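PDB 6W1G: hydroxyglutarate synthase from Pseudomonas putida, which catalyses the iron(II)-dependent decarboxylation and hydroxylation of 2-oxoadipate to D-2-hydroxyglutarate, a step of D-lysine catabolism. Local coordinates for residues I156-A161 and V183-H188; L227-L232 and G293-R298; P247-V252 and Q266-A271. One frame throughout, in Å; residues are numbered along the deposited sequence.

Contact 1: I156-A161 and V183-H188; sequences IFTSRA and VQEALH
The torsions of Thr158 and Glu185 bring their polar ends together. In Thr158 the hydroxyl sits between the backbone N and the carbonyl carbon (chi1 72°), which turns OG1 back over the first turn of helix 159-171. Glu185 starts with CG beside its own backbone N and bends again at chi2 (-68°), so that the carboxylate curls round to the hydroxyl instead of running straight out from helix 176-188. Thr158 OG1 then donates to Glu185 OE1 at 2.7 Å. It meets that oxygen on the anti side, 24° out of the carboxylate plane. The same OG1 accepts from Ala161 N at 3.0 Å, the N-cap bond of helix 159-171, and is therefore gripped as both donor and acceptor.

Carbon contacts flank this bond. Arg160 CB lies 3.6 Å from Glu185 CD, and the two side chains cross at about a right angle. The guanidinium turns off to a salt bridge with Glu163. Ala161 CB rests 4.0 Å from Glu185 CB, where the two segments have their nearest CA atoms, while Thr158 CG2 reaches His188 CB at 4.0 Å. On the backbone side one water accepts from Thr158 N at 2.9 Å and donates to Glu185 O, so Thr158 is tied to Glu185 both directly and through solvent. Replacing Glu185 with an alanine would probably leave the Thr158 hydroxyl without its acceptor and open a gap beside Arg160 CB.

Chemically, the cap is completed from another helix: a carboxylate accepts a hydrogen bond from the capping hydroxyl, which probably helps keep a lone pair turned to Ala161 N. The negative charge also lies near a helix N-terminus, where the helix dipole would be expected to favour the ionised form of Glu185.

Contact 2: L227-L232 and G293-R298; sequences LTPRTL and GEIEQR. With NI (nickel (II) ion), chain B.
Glu294 reaches from its strand past Thr228 to the metal, and its course can be followed atom by atom. CB lies 3.3 Å from Thr228 OG1. CG, anti to the backbone N (chi1 -178°), continues the extended chain past Thr228 OG1 and CG2. CD carries the carboxylate to the nickel ion, which OE1 binds at 2.1 Å. OE1 also accepts from Thr228 OG1 at 2.8 Å, on the anti side and 26° out of the carboxylate plane, while OE2 takes a hydrogen bond from a nickel-bound water. The threonine thus acts as a second-shell group, probably helping to fix the rotation of a first-shell carboxylate.

Farther along, the other branch of Thr228 packs CG2 against Glu296 CG at 3.7 Å. The Glu296 carboxylate is bonded through OE2 to His70, a further second-shell link, and forms a salt bridge with Arg298 NE whose hydrogen-bond angle is poor. The backbones run in roughly the same direction, their short axes 36° apart, and are joined by a single bridge at Arg230 and Glu296: Thr231 N donates to Glu296 O at 2.9 Å in a nearly straight bond, whereas the bond from Glu296 N to Pro229 O is weak. Pro229 CG meets Ile295 CD1 at 3.9 Å, at about a right angle. Past the bridge, Arg298 CB lies over one face of the Arg230 guanidinium, whose charge is met by Glu61 and Glu68. At its edge, a water accepts from Arg230 NE and Arg298 N and donates to Thr231 O.

Together with His70 and His226, Glu294 completes the two-histidine, one-glutamate site that holds iron(II) in the enzyme and nickel here. Such a facial triad, borne on beta strands, is characteristic of metal-dependent oxygenases of the vicinal oxygen chelate (glyoxalase) superfamily.

Contact 3: P247-V252 and Q266-A271; sequences PPKAVV and QTSFKA
Lys249 meets Thr267 and Ser268 in the polar part of this contact, in which a loop without regular structure lies along strand 264-275. Two direct hydrogen bonds define it. Lys249 N donates to Ser268 O at 3.0 Å, with 156° at the hydrogen and the donor nearly in line with the carbonyl. Thr267 OG1, placed anti to its own backbone N (chi1 -170°), donates to Lys249 O at 2.9 Å, tilted 22° from the carbonyl plane. Both polar backbone atoms of Lys249 are thereby engaged, one by the strand's main chain and the other by a side chain.

A weaker polar contact comes from Pro248, whose CA lies 3.1 Å from Ser268 O; this CA-H...O contact is strongly bent. One water extends the polar row, donating to Pro247 O at 2.7 Å and accepting from Lys270 N.

Packing is slight: one carbon pair, Pro248 CB on Thr267 CG2 at 3.8 Å, and two carbons against oxygens. Of these, Val252 CG1 approaches Gln266 O at 3.6 Å, and Lys249 CG passes the hydroxyl of Ser268, 3.5 Å from its OG, before the lysine bends off. Gln238 of helix 234-240 touches Pro248, Val252 and Thr267.

The opposite edge of the strand is paired with strand 288-298, so the loop supplies partners along the remaining edge. Neither proline has an amide hydrogen to give, which is consistent with pairing through Lys249 N, a threonine hydroxyl and a water: the loop is pinned at separate points, not zipped on as a regular strand.

How the contacts relate
Contact 2 is the buried one, about 9 Å from the centre of the chain to its own centre, and carries a metal ligand. Contacts 1 and 3 are only partly buried, at about 22 and 17 Å. Contacts 2 and 3 share a two-stranded antiparallel sheet: Gly293 N lies 2.8 Å from Phe269 O, and Ile295 N 3.0 Å from Thr267 O, both probable hydrogen bonds. Contact 1 joins two helices away from the annotated sites, its nearest atoms about 8 Å from contact 2. A threonine hydroxyl donates in each, but to different ends: a carboxylate of a neighbouring helix, a metal-binding carboxylate, and a loop carbonyl.

Contact 1: I156-A161 and V183-H188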
loop_
_atom_site.group_PDB
_atom_site.type_symbol
_atom_site.label_atom_id
_atom_site.label_comp_id
_atom_site.label_asym_id
_atom_site.label_seq_id
_atom_site.Cartn_x
_atom_site.Cartn_y
_atom_site.Cartn_z
ATOM N N ILE A 156 3.170 23.414 1.593
ATOM C CA ILE A 156 2.094 22.441 1.736
ATOM C C ILE A 156 1.783 22.032 3.164
ATOM O O ILE A 156 0.773 21.378 3.396
ATOM C CB ILE A 156 2.371 21.208 0.858
ATOM C CG1 ILE A 156 3.537 20.376 1.387
ATOM C CG2 ILE A 156 2.546 21.618 -0.617
ATOM C CD1 ILE A 156 3.686 19.057 0.670
ATOM N N PHE A 157 2.614 22.360 4.138
ATOM C CA PHE A 157 2.411 22.013 5.527
ATOM C C PHE A 157 2.022 23.237 6.332
ATOM O O PHE A 157 2.608 24.318 6.149
ATOM C CB PHE A 157 3.684 21.469 6.129
ATOM C CG PHE A 157 4.274 20.330 5.341
ATOM C CD1 PHE A 157 3.707 19.072 5.361
ATOM C CD2 PHE A 157 5.370 20.551 4.502
ATOM C CE1 PHE A 157 4.276 18.036 4.596
ATOM C CE2 PHE A 157 5.923 19.540 3.750
ATOM C CZ PHE A 157 5.395 18.300 3.794
ATOM N N THR A 158 1.058 23.079 7.231
ATOM C CA THR A 158 0.747 24.183 8.118
ATOM C C THR A 158 1.879 24.395 9.106
ATOM O O THR A 158 2.633 23.485 9.455
ATOM C CB THR A 158 -0.557 23.992 8.880
ATOM O OG1 THR A 158 -0.370 22.977 9.866
ATOM C CG2 THR A 158 -1.719 23.627 7.956
ATOM N N SER A 159 2.008 25.641 9.556
ATOM C CA SER A 159 3.029 25.940 10.540
ATOM C C SER A 159 2.834 25.118 11.812
ATOM O O SER A 159 3.829 24.684 12.428
ATOM C CB SER A 159 3.055 27.435 10.853
ATOM O OG SER A 159 3.539 28.160 9.746
ATOM N N ARG A 160 1.578 24.906 12.223
ATOM C CA ARG A 160 1.332 24.121 13.428
ATOM C C ARG A 160 1.772 22.659 13.229
ATOM O O ARG A 160 2.342 22.043 14.138
ATOM C CB ARG A 160 -0.138 24.198 13.846
ATOM C CG ARG A 160 -0.402 23.628 15.225
ATOM C CD ARG A 160 0.063 24.605 16.311
ATOM N NE ARG A 160 -0.119 23.990 17.634
ATOM C CZ ARG A 160 0.857 23.528 18.409
ATOM N NH1 ARG A 160 2.143 23.661 18.060
ATOM N NH2 ARG A 160 0.540 22.915 19.527
ATOM N N ALA A 161 1.519 22.094 12.042
ATOM C CA ALA A 161 2.024 20.741 11.793
ATOM C C ALA A 161 3.532 20.680 11.962
ATOM O O ALA A 161 4.059 19.749 12.561
ATOM C CB ALA A 161 1.613 20.264 10.403
ATOM N N VAL A 183 -2.959 15.311 14.149
ATOM C CA VAL A 183 -3.724 14.640 13.109
ATOM C C VAL A 183 -4.510 15.654 12.311
ATOM O O VAL A 183 -4.531 15.606 11.082
ATOM C CB VAL A 183 -4.614 13.554 13.747
ATOM C CG1 VAL A 183 -5.671 13.098 12.760
ATOM C CG2 VAL A 183 -3.737 12.382 14.202
ATOM N N GLN A 184 -5.136 16.602 13.000
ATOM C CA GLN A 184 -5.943 17.570 12.275
ATOM C C GLN A 184 -5.086 18.470 11.397
ATOM O O GLN A 184 -5.488 18.826 10.272
ATOM C CB GLN A 184 -6.770 18.361 13.258
ATOM C CG GLN A 184 -7.932 17.510 13.857
ATOM C CD GLN A 184 -8.844 16.711 12.849
ATOM O OE1 GLN A 184 -9.321 17.242 11.827
ATOM N NE2 GLN A 184 -9.067 15.427 13.150
ATOM N N GLU A 185 -3.930 18.890 11.908
ATOM C CA GLU A 185 -3.073 19.756 11.122
ATOM C C GLU A 185 -2.469 19.035 9.949
ATOM O O GLU A 185 -2.352 19.592 8.856
ATOM C CB GLU A 185 -2.008 20.370 12.023
ATOM C CG GLU A 185 -2.536 21.333 13.031
ATOM C CD GLU A 185 -3.091 22.638 12.433
ATOM O OE1 GLU A 185 -2.704 23.024 11.312
ATOM O OE2 GLU A 185 -3.899 23.295 13.129
ATOM N N ALA A 186 -2.036 17.804 10.169
ATOM C CA ALA A 186 -1.490 17.004 9.074
ATOM C C ALA A 186 -2.517 16.777 7.982
ATOM O O ALA A 186 -2.186 16.779 6.798
ATOM C CB ALA A 186 -1.027 15.657 9.601
ATOM N N LEU A 187 -3.773 16.560 8.370
ATOM C CA LEU A 187 -4.802 16.272 7.389
ATOM C C LEU A 187 -4.974 17.413 6.404
ATOM O O LEU A 187 -5.300 17.175 5.238
ATOM C CB LEU A 187 -6.100 16.027 8.143
ATOM C CG LEU A 187 -7.241 15.305 7.447
ATOM C CD1 LEU A 187 -6.822 13.933 7.089
ATOM C CD2 LEU A 187 -8.441 15.292 8.382
ATOM N N HIS A 188 -4.734 18.654 6.846
ATOM C CA HIS A 188 -4.894 19.765 5.938
ATOM C C HIS A 188 -4.016 19.635 4.701
ATOM O O HIS A 188 -4.388 20.099 3.612
ATOM C CB HIS A 188 -4.564 21.066 6.662
ATOM C CG HIS A 188 -5.549 21.477 7.699
ATOM N ND1 HIS A 188 -6.917 21.414 7.510
ATOM C CD2 HIS A 188 -5.361 22.023 8.922
ATOM C CE1 HIS A 188 -7.526 21.885 8.588
ATOM N NE2 HIS A 188 -6.603 22.267 9.457
HETATM O O HOH W 1 -0.150 20.426 7.322
#

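Contact 2: L227-L232 and G293-R298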
loop_
_atom_site.group_PDB
_atom_site.type_symbol
_atom_site.label_atom_id
_atom_site.label_comp_id
_atom_site.label_asym_id
_atom_site.label_seq_id
_atom_site.Cartn_x
_atom_site.Cartn_y
_atom_site.Cartn_z
ATOM N N LEU A 227 -7.661 6.540 -2.005
ATOM C CA LEU A 227 -7.640 5.862 -0.724
ATOM C C LEU A 227 -8.284 4.504 -0.945
ATOM O O LEU A 227 -9.451 4.450 -1.349
ATOM C CB LEU A 227 -8.445 6.674 0.258
ATOM C CG LEU A 227 -8.227 6.562 1.676
ATOM C CD1 LEU A 227 -6.958 6.424 2.257
ATOM C CD2 LEU A 227 -9.139 7.339 2.509
ATOM N N THR A 228 -7.532 3.443 -0.687
ATOM C CA THR A 228 -7.890 2.090 -1.131
ATOM C C THR A 228 -8.169 1.214 0.068
ATOM O O THR A 228 -7.255 0.983 0.887
ATOM C CB THR A 228 -6.731 1.493 -1.933
ATOM O OG1 THR A 228 -6.482 2.379 -3.018
ATOM C CG2 THR A 228 -7.074 0.107 -2.417
ATOM N N PRO A 229 -9.397 0.710 0.188
ATOM C CA PRO A 229 -9.702 -0.280 1.221
ATOM C C PRO A 229 -9.284 -1.662 0.766
ATOM O O PRO A 229 -9.061 -1.920 -0.416
ATOM C CB PRO A 229 -11.223 -0.193 1.366
ATOM C CG PRO A 229 -11.689 0.187 0.029
ATOM C CD PRO A 229 -10.601 1.027 -0.623
ATOM N N ARG A 230 -9.207 -2.568 1.736
ATOM C CA ARG A 230 -8.815 -3.946 1.518
ATOM C C ARG A 230 -10.033 -4.866 1.521
ATOM O O ARG A 230 -10.797 -4.908 2.488
ATOM C CB ARG A 230 -7.840 -4.417 2.606
ATOM C CG ARG A 230 -7.447 -5.866 2.457
ATOM C CD ARG A 230 -6.493 -6.305 3.558
ATOM N NE ARG A 230 -6.230 -7.716 3.463
ATOM C CZ ARG A 230 -5.546 -8.443 4.350
ATOM N NH1 ARG A 230 -5.046 -7.878 5.450
ATOM N NH2 ARG A 230 -5.365 -9.731 4.149
ATOM N N THR A 231 -10.218 -5.584 0.412
ATOM C CA THR A 231 -11.220 -6.629 0.354
ATOM C C THR A 231 -10.568 -7.996 0.398
ATOM O O THR A 231 -9.455 -8.192 -0.065
ATOM C CB THR A 231 -12.102 -6.499 -0.904
ATOM O OG1 THR A 231 -13.147 -7.475 -0.891
ATOM C CG2 THR A 231 -11.350 -6.663 -2.193
ATOM N N LEU A 232 -11.342 -8.963 0.905
ATOM C CA LEU A 232 -10.927 -10.363 0.870
ATOM C C LEU A 232 -11.202 -11.038 -0.477
ATOM O O LEU A 232 -10.762 -12.148 -0.693
ATOM C CB LEU A 232 -11.642 -11.147 1.975
ATOM C CG LEU A 232 -11.313 -10.682 3.387
ATOM C CD1 LEU A 232 -12.106 -11.502 4.410
ATOM C CD2 LEU A 232 -9.824 -10.736 3.684
ATOM N N GLY A 293 -10.748 6.089 -8.029
ATOM C CA GLY A 293 -10.658 5.226 -6.875
ATOM C C GLY A 293 -9.997 3.911 -7.237
ATOM O O GLY A 293 -9.667 3.599 -8.380
ATOM N N GLU A 294 -9.737 3.139 -6.176
ATOM C CA GLU A 294 -9.043 1.861 -6.286
ATOM C C GLU A 294 -9.560 0.904 -5.233
ATOM O O GLU A 294 -10.036 1.306 -4.149
ATOM C CB GLU A 294 -7.540 2.103 -6.115
ATOM C CG GLU A 294 -6.648 0.886 -6.239
ATOM C CD GLU A 294 -5.203 1.299 -6.145
ATOM O OE1 GLU A 294 -4.693 1.528 -5.030
ATOM O OE2 GLU A 294 -4.555 1.439 -7.204
ATOM N N ILE A 295 -9.440 -0.381 -5.535
ATOM C CA ILE A 295 -9.746 -1.464 -4.606
ATOM C C ILE A 295 -8.616 -2.476 -4.711
ATOM O O ILE A 295 -8.092 -2.720 -5.794
ATOM C CB ILE A 295 -11.133 -2.097 -4.949
ATOM C CG1 ILE A 295 -11.526 -3.189 -4.000
ATOM C CG2 ILE A 295 -11.199 -2.612 -6.387
ATOM C CD1 ILE A 295 -11.694 -2.764 -2.583
ATOM N N GLU A 296 -8.267 -3.113 -3.579
ATOM C CA GLU A 296 -7.190 -4.110 -3.573
ATOM C C GLU A 296 -7.530 -5.276 -2.670
ATOM O O GLU A 296 -8.302 -5.157 -1.712
ATOM C CB GLU A 296 -5.852 -3.514 -3.148
ATOM C CG GLU A 296 -5.666 -3.202 -1.672
ATOM C CD GLU A 296 -4.366 -2.385 -1.349
ATOM O OE1 GLU A 296 -3.522 -2.283 -2.225
ATOM O OE2 GLU A 296 -4.214 -1.846 -0.255
ATOM N N GLN A 297 -6.909 -6.406 -2.996
ATOM C CA GLN A 297 -6.929 -7.615 -2.210
ATOM C C GLN A 297 -5.457 -7.972 -1.941
ATOM O O GLN A 297 -4.665 -8.015 -2.885
ATOM C CB GLN A 297 -7.610 -8.763 -2.977
ATOM C CG GLN A 297 -7.695 -10.056 -2.171
ATOM C CD GLN A 297 -8.207 -11.214 -2.951
ATOM O OE1 GLN A 297 -8.973 -11.082 -3.922
ATOM N NE2 GLN A 297 -7.829 -12.391 -2.520
ATOM N N ARG A 298 -5.084 -8.230 -0.692
ATOM C CA ARG A 298 -3.688 -8.456 -0.326
ATOM C C ARG A 298 -3.465 -9.909 0.037
ATOM O O ARG A 298 -4.179 -10.436 0.882
ATOM C CB ARG A 298 -3.230 -7.528 0.814
ATOM C CG ARG A 298 -3.089 -6.121 0.340
ATOM C CD ARG A 298 -2.648 -5.154 1.459
ATOM N NE ARG A 298 -2.330 -3.866 0.865
ATOM C CZ ARG A 298 -1.170 -3.578 0.298
ATOM N NH1 ARG A 298 -0.126 -4.407 0.399
ATOM N NH2 ARG A 298 -1.036 -2.441 -0.377
HETATM NI NI NI B . -2.905 2.531 -4.753
HETATM O O HOH W 2 -11.097 3.824 -3.434
HETATM O O HOH W 3 -5.631 -1.644 2.094
HETATM O O HOH W 4 -7.169 -9.041 1.148
HETATM O O HOH W 5 -6.865 -11.543 1.596
HETATM O O HOH W 6 -2.263 2.408 -6.938
HETATM O O HOH W 7 -0.974 3.484 -4.710
HETATM O O HOH W 8 -1.662 0.923 -4.934
#

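Contact 3: P247-V252 and Q266-A271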
loop_
_atom_site.group_PDB
_atom_site.type_symbol
_atom_site.label_atom_id
_atom_site.label_comp_id
_atom_site.label_asym_id
_atom_site.label_seq_id
_atom_site.Cartn_x
_atom_site.Cartn_y
_atom_site.Cartn_z
ATOM N N PRO A 247 -18.129 1.207 -12.287
ATOM C CA PRO A 247 -17.646 0.061 -13.066
ATOM C C PRO A 247 -16.139 0.104 -13.110
ATOM O O PRO A 247 -15.549 1.123 -13.529
ATOM C CB PRO A 247 -18.235 0.286 -14.461
ATOM C CG PRO A 247 -18.540 1.705 -14.516
ATOM C CD PRO A 247 -18.921 2.119 -13.109
ATOM N N PRO A 248 -15.478 -0.960 -12.713
ATOM C CA PRO A 248 -14.021 -0.892 -12.689
ATOM C C PRO A 248 -13.463 -1.359 -14.017
ATOM O O PRO A 248 -14.161 -1.911 -14.865
ATOM C CB PRO A 248 -13.649 -1.899 -11.610
ATOM C CG PRO A 248 -14.702 -2.969 -11.740
ATOM C CD PRO A 248 -15.976 -2.182 -12.052
ATOM N N LYS A 249 -12.173 -1.131 -14.168
ATOM C CA LYS A 249 -11.454 -1.754 -15.253
ATOM C C LYS A 249 -11.569 -3.262 -15.137
ATOM O O LYS A 249 -11.385 -3.847 -14.055
ATOM C CB LYS A 249 -10.000 -1.308 -15.177
ATOM C CG LYS A 249 -9.773 0.199 -15.391
ATOM C CD LYS A 249 -10.033 0.661 -16.799
ATOM C CE LYS A 249 -9.223 1.940 -17.064
ATOM N NZ LYS A 249 -9.987 2.953 -17.836
ATOM N N ALA A 250 -11.915 -3.905 -16.244
ATOM C CA ALA A 250 -11.984 -5.360 -16.261
ATOM C C ALA A 250 -10.622 -6.002 -16.051
ATOM O O ALA A 250 -10.548 -7.076 -15.458
ATOM C CB ALA A 250 -12.538 -5.832 -17.593
ATOM N N VAL A 251 -9.548 -5.387 -16.544
ATOM C CA VAL A 251 -8.213 -5.889 -16.271
ATOM C C VAL A 251 -7.881 -5.660 -14.803
ATOM O O VAL A 251 -7.905 -4.537 -14.298
ATOM C CB VAL A 251 -7.188 -5.184 -17.157
ATOM C CG1 VAL A 251 -5.785 -5.541 -16.738
ATOM C CG2 VAL A 251 -7.394 -5.526 -18.623
ATOM N N VAL A 252 -7.548 -6.721 -14.102
ATOM C CA VAL A 252 -7.112 -6.642 -12.722
ATOM C C VAL A 252 -5.601 -6.764 -12.722
ATOM O O VAL A 252 -5.051 -7.736 -13.272
ATOM C CB VAL A 252 -7.781 -7.749 -11.888
ATOM C CG1 VAL A 252 -7.250 -7.733 -10.467
ATOM C CG2 VAL A 252 -9.290 -7.590 -11.906
ATOM N N GLN A 266 -5.389 -5.549 -7.787
ATOM C CA GLN A 266 -6.005 -4.231 -7.695
ATOM C C GLN A 266 -6.704 -3.847 -9.001
ATOM O O GLN A 266 -6.326 -4.301 -10.093
ATOM C CB GLN A 266 -4.990 -3.140 -7.371
ATOM C CG GLN A 266 -3.928 -2.972 -8.428
ATOM C CD GLN A 266 -2.770 -2.018 -8.076
ATOM O OE1 GLN A 266 -2.294 -1.926 -6.921
ATOM N NE2 GLN A 266 -2.293 -1.325 -9.098
ATOM N N THR A 267 -7.732 -3.014 -8.876
ATOM C CA THR A 267 -8.326 -2.398 -10.064
ATOM C C THR A 267 -8.841 -1.025 -9.648
ATOM O O THR A 267 -8.818 -0.653 -8.471
ATOM C CB THR A 267 -9.376 -3.282 -10.775
ATOM O OG1 THR A 267 -9.702 -2.682 -12.027
ATOM C CG2 THR A 267 -10.592 -3.477 -9.956
ATOM N N SER A 268 -9.270 -0.259 -10.634
ATOM C CA SER A 268 -9.578 1.155 -10.476
ATOM C C SER A 268 -10.927 1.482 -11.099
ATOM O O SER A 268 -11.501 0.697 -11.872
ATOM C CB SER A 268 -8.473 2.046 -11.114
ATOM O OG SER A 268 -8.448 1.803 -12.516
ATOM N N PHE A 269 -11.424 2.658 -10.723
ATOM C CA PHE A 269 -12.705 3.139 -11.248
ATOM C C PHE A 269 -12.715 4.652 -11.173
ATOM O O PHE A 269 -11.984 5.268 -10.391
ATOM C CB PHE A 269 -13.859 2.550 -10.434
ATOM C CG PHE A 269 -13.837 2.857 -8.966
ATOM C CD1 PHE A 269 -13.137 2.053 -8.068
ATOM C CD2 PHE A 269 -14.526 3.952 -8.464
ATOM C CE1 PHE A 269 -13.123 2.357 -6.730
ATOM C CE2 PHE A 269 -14.518 4.246 -7.138
ATOM C CZ PHE A 269 -13.822 3.439 -6.262
ATOM N N LYS A 270 -13.605 5.251 -11.913
ATOM C CA LYS A 270 -13.793 6.685 -11.839
ATOM C C LYS A 270 -14.686 6.981 -10.647
ATOM O O LYS A 270 -15.795 6.464 -10.542
ATOM C CB LYS A 270 -14.435 7.218 -13.118
ATOM C CG LYS A 270 -14.530 8.756 -13.127
ATOM C CD LYS A 270 -14.990 9.333 -14.454
ATOM C CE LYS A 270 -15.143 10.858 -14.430
ATOM N NZ LYS A 270 -15.613 11.334 -15.742
ATOM N N ALA A 271 -14.209 7.843 -9.749
ATOM C CA ALA A 271 -14.922 8.109 -8.510
ATOM C C ALA A 271 -15.674 9.418 -8.503
ATOM O O ALA A 271 -16.742 9.488 -7.892
ATOM C CB ALA A 271 -13.975 8.073 -7.322
HETATM O O HOH W 9 -15.370 3.770 -13.511
#